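PDB 2EH3: transcriptional regulator from Aquifex aeolicus, which probably binds DNA through an N-terminal helix-turn-helix domain and regulates transcription, as other members of the TetR/AcrR family do. Local coordinates for residues Lys4-Leu8 with Glu52-Arg56; Leu134-Ile138 with Leu168-Phe172. All blocks are in the same frame, centred on the assembly; numbering follows the deposited sequence.

Contact 1. Residues Lys4-Leu8 with Glu52-Arg56; sequences KERIL and EIIER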
ATOM      1  N   LYS A   4      -2.747  31.283   5.034  1.00 15.24           N
ATOM      2  CA  LYS A   4      -2.780  29.877   5.452  1.00 14.74           C
ATOM      3  C   LYS A   4      -2.841  28.982   4.212  1.00 14.98           C
ATOM      4  O   LYS A   4      -2.152  27.946   4.142  1.00 14.46           O
ATOM      5  CB  LYS A   4      -3.984  29.614   6.359  1.00 17.18           C
ATOM      6  CG  LYS A   4      -3.971  28.239   6.979  1.00 17.62           C
ATOM      7  CD  LYS A   4      -5.173  28.008   7.910  1.00 20.58           C
ATOM      8  CE  LYS A   4      -5.061  26.666   8.628  1.00 20.56           C
ATOM      9  NZ  LYS A   4      -6.035  26.617   9.754  1.00 22.38           N
ATOM     10  N   GLU A   5      -3.663  29.374   3.245  1.00 15.34           N
ATOM     11  CA  GLU A   5      -3.787  28.618   2.012  1.00 16.15           C
ATOM     12  C   GLU A   5      -2.462  28.588   1.270  1.00 14.87           C
ATOM     13  O   GLU A   5      -2.065  27.558   0.728  1.00 15.43           O
ATOM     14  CB  GLU A   5      -4.849  29.237   1.096  1.00 18.71           C
ATOM     15  CG  GLU A   5      -6.285  28.954   1.499  1.00 23.06           C
ATOM     16  CD  GLU A   5      -6.629  29.472   2.871  1.00 26.20           C
ATOM     17  OE1 GLU A   5      -6.347  30.665   3.163  1.00 27.98           O
ATOM     18  OE2 GLU A   5      -7.194  28.676   3.656  1.00 27.40           O
ATOM     19  N   ARG A   6      -1.757  29.712   1.242  1.00 14.43           N
ATOM     20  CA  ARG A   6      -0.483  29.726   0.532  1.00 14.78           C
ATOM     21  C   ARG A   6       0.537  28.798   1.191  1.00 13.19           C
ATOM     22  O   ARG A   6       1.274  28.072   0.500  1.00 14.70           O
ATOM     23  CB  ARG A   6       0.075  31.154   0.452  1.00 17.22           C
ATOM     24  CG  ARG A   6      -0.707  32.034  -0.494  1.00 21.71           C
ATOM     25  CD  ARG A   6       0.207  32.998  -1.243  1.00 26.47           C
ATOM     26  NE  ARG A   6       0.691  34.086  -0.399  1.00 30.59           N
ATOM     27  CZ  ARG A   6       1.851  34.102   0.250  1.00 30.34           C
ATOM     28  NH1 ARG A   6       2.696  33.079   0.175  1.00 30.63           N
ATOM     29  NH2 ARG A   6       2.166  35.166   0.975  1.00 31.57           N
ATOM     30  N   ILE A   7       0.584  28.815   2.515  1.00 12.61           N
ATOM     31  CA  ILE A   7       1.505  27.941   3.238  1.00 10.96           C
ATOM     32  C   ILE A   7       1.137  26.485   2.920  1.00 11.38           C
ATOM     33  O   ILE A   7       2.011  25.668   2.661  1.00 11.62           O
ATOM     34  CB  ILE A   7       1.398  28.178   4.747  1.00 10.96           C
ATOM     35  CG1 ILE A   7       1.937  29.564   5.076  1.00 12.62           C
ATOM     36  CG2 ILE A   7       2.164  27.110   5.527  1.00 11.00           C
ATOM     37  CD1 ILE A   7       1.632  30.029   6.499  1.00 13.35           C
ATOM     38  N   LEU A   8      -0.147  26.158   2.960  1.00 11.42           N
ATOM     39  CA  LEU A   8      -0.553  24.787   2.658  1.00 10.81           C
ATOM     40  C   LEU A   8      -0.120  24.358   1.261  1.00 11.69           C
ATOM     41  O   LEU A   8       0.327  23.218   1.069  1.00 10.96           O
ATOM     42  CB  LEU A   8      -2.074  24.651   2.815  1.00 11.15           C
ATOM     43  CG  LEU A   8      -2.495  24.598   4.281  1.00 13.28           C
ATOM     44  CD1 LEU A   8      -4.001  24.865   4.405  1.00 15.65           C
ATOM     45  CD2 LEU A   8      -2.136  23.241   4.855  1.00 15.23           C
ATOM     46  N   GLU A  52      -3.105  19.047   8.975  1.00 14.02           N
ATOM     47  CA  GLU A  52      -4.120  19.866   8.308  1.00 15.02           C
ATOM     48  C   GLU A  52      -4.225  19.563   6.821  1.00 15.58           C
ATOM     49  O   GLU A  52      -5.320  19.593   6.258  1.00 16.15           O
ATOM     50  CB  GLU A  52      -3.828  21.350   8.534  1.00 16.02           C
ATOM     51  CG  GLU A  52      -4.825  22.314   7.846  1.00 19.53           C
ATOM     52  CD  GLU A  52      -6.220  22.296   8.451  1.00 23.61           C
ATOM     53  OE1 GLU A  52      -6.386  21.711   9.536  1.00 24.50           O
ATOM     54  OE2 GLU A  52      -7.143  22.890   7.840  1.00 25.23           O
ATOM     55  N   ILE A  53      -3.093  19.295   6.177  1.00 13.30           N
ATOM     56  CA  ILE A  53      -3.065  18.960   4.752  1.00 12.50           C
ATOM     57  C   ILE A  53      -3.923  17.719   4.530  1.00 14.87           C
ATOM     58  O   ILE A  53      -4.752  17.673   3.615  1.00 15.15           O
ATOM     59  CB  ILE A  53      -1.609  18.657   4.270  1.00 13.13           C
ATOM     60  CG1 ILE A  53      -0.810  19.959   4.205  1.00 14.04           C
ATOM     61  CG2 ILE A  53      -1.622  17.978   2.907  1.00 15.19           C
ATOM     62  CD1 ILE A  53       0.637  19.747   3.806  1.00 14.10           C
ATOM     63  N   ILE A  54      -3.712  16.712   5.374  1.00 14.84           N
ATOM     64  CA  ILE A  54      -4.474  15.482   5.262  1.00 14.93           C
ATOM     65  C   ILE A  54      -5.936  15.729   5.582  1.00 16.74           C
ATOM     66  O   ILE A  54      -6.828  15.272   4.840  1.00 17.66           O
ATOM     67  CB  ILE A  54      -3.890  14.405   6.205  1.00 14.13           C
ATOM     68  CG1 ILE A  54      -2.428  14.127   5.810  1.00 16.04           C
ATOM     69  CG2 ILE A  54      -4.745  13.119   6.161  1.00 13.21           C
ATOM     70  CD1 ILE A  54      -2.228  13.598   4.378  1.00 16.83           C
ATOM     71  N   GLU A  55      -6.186  16.468   6.661  1.00 17.83           N
ATOM     72  CA  GLU A  55      -7.553  16.755   7.086  1.00 20.34           C
ATOM     73  C   GLU A  55      -8.363  17.452   5.992  1.00 20.53           C
ATOM     74  O   GLU A  55      -9.552  17.150   5.788  1.00 19.05           O
ATOM     75  CB  GLU A  55      -7.536  17.611   8.346  1.00 21.28           C
ATOM     76  CG  GLU A  55      -8.841  17.623   9.116  1.00 24.75           C
ATOM     77  CD  GLU A  55      -9.115  16.309   9.826  1.00 26.17           C
ATOM     78  OE1 GLU A  55      -8.218  15.437   9.858  1.00 27.79           O
ATOM     79  OE2 GLU A  55     -10.231  16.157  10.362  1.00 29.52           O
ATOM     80  N   ARG A  56      -7.736  18.381   5.282  1.00 20.77           N
ATOM     81  CA  ARG A  56      -8.457  19.086   4.234  1.00 19.01           C
ATOM     82  C   ARG A  56      -8.781  18.181   3.043  1.00 19.79           C
ATOM     83  O   ARG A  56      -9.857  18.311   2.452  1.00 18.89           O
ATOM     84  CB  ARG A  56      -7.688  20.328   3.806  1.00 19.69           C
ATOM     85  CG  ARG A  56      -7.750  21.407   4.856  1.00 20.40           C
ATOM     86  CD  ARG A  56      -7.089  22.671   4.360  1.00 20.02           C
ATOM     87  NE  ARG A  56      -7.227  23.731   5.349  1.00 19.56           N
ATOM     88  CZ  ARG A  56      -7.368  25.013   5.048  1.00 19.96           C
ATOM     89  NH1 ARG A  56      -7.382  25.402   3.779  1.00 21.07           N
ATOM     90  NH2 ARG A  56      -7.510  25.896   6.017  1.00 21.77           N
TER
HETATM   91  O   HOH W   1      -8.557  25.043   8.540  1.00 40.26           O
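Near Leu8 and Ile53, whose CA atoms lie 6.7 Å apart, the helical segments 4-8 and 52-56 cross almost perpendicularly, with 100° between their N-to-C directions and 11.7 Å between their axes. Arg56 bridges this gap: its chain is extended from CG to NE, and its guanidinium meets both polar and apolar groups of the first helix. Leu8 CD1 sits over one face of that group, off its centre and 3.4 Å from Arg56 CZ. At the edge, Arg56 NH1 donates to the anti lone pair of Glu5 OE2 at 3.3 Å, a long salt bridge, while Glu5 OE1 bonds to the backbone N of Gly2. A second edge bond is shorter and straighter, 2.6 Å from Arg56 NE to Glu52 OE2 with an N-H...O angle of 174°. Glu52 is bent at chi2 (69°), which helps bring its carboxylate to Arg56, one turn further along the same helix. One water accepts from Lys4 NZ and Arg56 NH2 and donates to Glu52 OE2, linking two cations that do not bond directly. The other Leu8 branch, CD2, packs 3.6 Å from Ile53 CG1. Replacing Arg56 with an alanine would probably leave Glu5 and Glu52 without their shared cationic partner and uncover Leu8 CD1. The contact thus joins helix 3-18, the first of the presumed DNA-binding domain, to helix 46-67, with Ile53 continuing onto Ser11, Lys12 and Phe15 of helix 3-18, and Ile54 facing helix 88-99.

Contact 2. Residues Leu134-Ile138 with Leu168-Phe172; sequences LSEII and LKLIF
Helices 131-152 and 157-171 belong to the TetR-type C-terminal domain, and the contact pairs the beginning of the former with the end of the latter. The CA atoms of Leu134 and Ile171 are 8.4 Å apart and those of Ile138 and Leu168 7.8 Å, so the two segments run in opposite senses here. The side chains of Leu134 and Ile171 pass alongside one another, pointing opposite ways, which brings Leu134 CD2 to 3.4 Å from Ile171 CG2, tighter than a usual carbon contact. With CG1 beside the backbone N (chi1 -67°) and chi2 extended, Ile171 sends CD1 on to Ile137 CG2 at 3.7 Å. Ile138 uses separate branches: CG2 lies 4.0 Å from Leu168 CD2, whereas CD1 reaches Phe172 CZ at 3.6 Å, approaching the ring obliquely. Leu134 CD1 also comes obliquely to that ring, 4.0 Å from Phe172 CE1, and Phe127 meets it with planes about 50° apart. Leu77 of helix 73-86 touches both Ile138 and Leu168, and the second subunit packs alongside, its Leu170 against Leu134 and its Gly167 against Ile137. Every contact across the two segments is between carbon atoms, which implies that shape and exclusion of water hold them together; the nearby charge of Glu136 instead turns to the second subunit, in a salt bridge with Lys163 of that chain.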
ATOM      1  N   LEU A 134     -17.839  -6.040  -0.437  1.00  9.84           N
ATOM      2  CA  LEU A 134     -17.607  -5.139  -1.560  1.00  9.53           C
ATOM      3  C   LEU A 134     -16.712  -3.984  -1.174  1.00  9.23           C
ATOM      4  O   LEU A 134     -15.890  -3.531  -1.983  1.00 10.04           O
ATOM      5  CB  LEU A 134     -18.939  -4.579  -2.058  1.00 10.35           C
ATOM      6  CG  LEU A 134     -19.830  -5.524  -2.856  1.00 11.57           C
ATOM      7  CD1 LEU A 134     -21.270  -4.943  -2.961  1.00 13.69           C
ATOM      8  CD2 LEU A 134     -19.196  -5.729  -4.235  1.00 12.17           C
ATOM      9  N   SER A 135     -16.837  -3.494   0.057  1.00 10.42           N
ATOM     10  CA  SER A 135     -16.003  -2.363   0.439  1.00  9.67           C
ATOM     11  C   SER A 135     -14.526  -2.751   0.433  1.00 11.60           C
ATOM     12  O   SER A 135     -13.701  -1.947   0.004  1.00 13.30           O
ATOM     13  CB  SER A 135     -16.397  -1.811   1.823  1.00 11.89           C
ATOM     14  OG  SER A 135     -16.032  -2.707   2.869  1.00 14.86           O
ATOM     15  N   GLU A 136     -14.204  -3.969   0.892  1.00 11.62           N
ATOM     16  CA  GLU A 136     -12.840  -4.477   0.932  1.00 11.68           C
ATOM     17  C   GLU A 136     -12.306  -4.646  -0.486  1.00 11.29           C
ATOM     18  O   GLU A 136     -11.179  -4.211  -0.815  1.00 10.64           O
ATOM     19  CB  GLU A 136     -12.794  -5.842   1.615  1.00 15.27           C
ATOM     20  CG  GLU A 136     -13.322  -5.869   3.053  1.00 17.36           C
ATOM     21  CD  GLU A 136     -12.290  -5.485   4.088  1.00 19.25           C
ATOM     22  OE1 GLU A 136     -11.172  -5.041   3.709  1.00 20.27           O
ATOM     23  OE2 GLU A 136     -12.613  -5.612   5.284  1.00 17.52           O
ATOM     24  N   ILE A 137     -13.110  -5.293  -1.321  1.00 10.35           N
ATOM     25  CA  ILE A 137     -12.715  -5.526  -2.707  1.00  9.45           C
ATOM     26  C   ILE A 137     -12.471  -4.219  -3.461  1.00  8.87           C
ATOM     27  O   ILE A 137     -11.424  -4.018  -4.095  1.00  9.91           O
ATOM     28  CB  ILE A 137     -13.806  -6.276  -3.483  1.00  9.80           C
ATOM     29  CG1 ILE A 137     -13.983  -7.705  -2.927  1.00 11.06           C
ATOM     30  CG2 ILE A 137     -13.424  -6.315  -4.965  1.00 11.04           C
ATOM     31  CD1 ILE A 137     -15.251  -8.406  -3.430  1.00 10.89           C
ATOM     32  N   ILE A 138     -13.452  -3.334  -3.402  1.00 10.35           N
ATOM     33  CA  ILE A 138     -13.362  -2.098  -4.156  1.00 10.74           C
ATOM     34  C   ILE A 138     -12.299  -1.152  -3.642  1.00 11.36           C
ATOM     35  O   ILE A 138     -11.566  -0.562  -4.442  1.00 11.86           O
ATOM     36  CB  ILE A 138     -14.744  -1.447  -4.226  1.00 11.61           C
ATOM     37  CG1 ILE A 138     -15.664  -2.384  -5.021  1.00 13.39           C
ATOM     38  CG2 ILE A 138     -14.662  -0.081  -4.921  1.00 12.03           C
ATOM     39  CD1 ILE A 138     -17.133  -1.977  -5.010  1.00 14.70           C
ATOM     40  N   LEU A 168     -15.351  -2.401 -12.007  1.00 11.85           N
ATOM     41  CA  LEU A 168     -16.601  -2.247 -11.267  1.00 11.13           C
ATOM     42  C   LEU A 168     -17.748  -2.919 -11.998  1.00 13.28           C
ATOM     43  O   LEU A 168     -18.623  -3.501 -11.366  1.00 12.70           O
ATOM     44  CB  LEU A 168     -16.910  -0.776 -11.013  1.00 10.29           C
ATOM     45  CG  LEU A 168     -15.889  -0.091 -10.110  1.00 11.27           C
ATOM     46  CD1 LEU A 168     -16.407   1.306  -9.883  1.00 11.57           C
ATOM     47  CD2 LEU A 168     -15.674  -0.818  -8.769  1.00 12.80           C
ATOM     48  N   LYS A 169     -17.734  -2.859 -13.328  1.00 14.55           N
ATOM     49  CA  LYS A 169     -18.767  -3.516 -14.106  1.00 15.04           C
ATOM     50  C   LYS A 169     -18.716  -5.007 -13.817  1.00 15.01           C
ATOM     51  O   LYS A 169     -19.750  -5.647 -13.611  1.00 15.96           O
ATOM     52  CB  LYS A 169     -18.559  -3.260 -15.609  1.00 17.14           C
ATOM     53  CG  LYS A 169     -19.515  -4.061 -16.502  1.00 22.71           C
ATOM     54  CD  LYS A 169     -19.380  -3.669 -17.976  1.00 26.31           C
ATOM     55  CE  LYS A 169     -20.339  -4.484 -18.849  1.00 29.81           C
ATOM     56  NZ  LYS A 169     -20.555  -3.862 -20.184  1.00 31.77           N
ATOM     57  N   LEU A 170     -17.512  -5.574 -13.788  1.00 14.08           N
ATOM     58  CA  LEU A 170     -17.385  -6.994 -13.522  1.00 16.49           C
ATOM     59  C   LEU A 170     -17.909  -7.325 -12.119  1.00 18.13           C
ATOM     60  O   LEU A 170     -18.683  -8.275 -11.935  1.00 20.53           O
ATOM     61  CB  LEU A 170     -15.927  -7.425 -13.681  1.00 13.83           C
ATOM     62  CG  LEU A 170     -15.588  -8.908 -13.490  1.00 12.43           C
ATOM     63  CD1 LEU A 170     -14.262  -9.176 -14.184  1.00 12.74           C
ATOM     64  CD2 LEU A 170     -15.527  -9.279 -12.019  1.00 14.69           C
ATOM     65  N   ILE A 171     -17.531  -6.516 -11.139  1.00 16.82           N
ATOM     66  CA  ILE A 171     -17.969  -6.740  -9.760  1.00 18.02           C
ATOM     67  C   ILE A 171     -19.485  -6.608  -9.588  1.00 19.79           C
ATOM     68  O   ILE A 171     -20.127  -7.509  -9.004  1.00 23.34           O
ATOM     69  CB  ILE A 171     -17.209  -5.762  -8.800  1.00 15.24           C
ATOM     70  CG1 ILE A 171     -15.710  -6.109  -8.760  1.00 15.88           C
ATOM     71  CG2 ILE A 171     -17.826  -5.822  -7.386  1.00 16.05           C
ATOM     72  CD1 ILE A 171     -14.787  -5.050  -8.119  1.00 15.67           C
ATOM     73  N   PHE A 172     -20.082  -5.532 -10.092  1.00 20.26           N
ATOM     74  CA  PHE A 172     -21.531  -5.306  -9.933  1.00 21.24           C
ATOM     75  C   PHE A 172     -22.474  -5.964 -10.945  1.00 23.86           C
ATOM     76  O   PHE A 172     -22.078  -6.197 -12.114  1.00 26.02           O
ATOM     77  CB  PHE A 172     -21.813  -3.810  -9.910  1.00 18.70           C
ATOM     78  CG  PHE A 172     -21.347  -3.133  -8.669  1.00 15.76           C
ATOM     79  CD1 PHE A 172     -22.008  -3.354  -7.463  1.00 17.17           C
ATOM     80  CD2 PHE A 172     -20.258  -2.281  -8.692  1.00 15.81           C
ATOM     81  CE1 PHE A 172     -21.575  -2.729  -6.282  1.00 16.76           C
ATOM     82  CE2 PHE A 172     -19.819  -1.650  -7.502  1.00 15.83           C
ATOM     83  CZ  PHE A 172     -20.484  -1.887  -6.304  1.00 14.31           C
TER

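How the contacts relate
Contacts 1 and 2 lie on opposite sides of the chain's centre, with their own centres 32 Å apart and their nearest atoms about 19 Å apart, so they do not touch. Both segments of contact 1 precede those of contact 2 in the sequence. Contact 1 combines ion pairs and a water with apolar packing and lies away from the magnesium sites; contact 2 is apolar, and the side chain of its Leu168 is about 10 Å from a bound magnesium ion and about 7 Å from that of the metal ligand Glu78. The second subunit reaches contact 2 but does not touch the segments of contact 1.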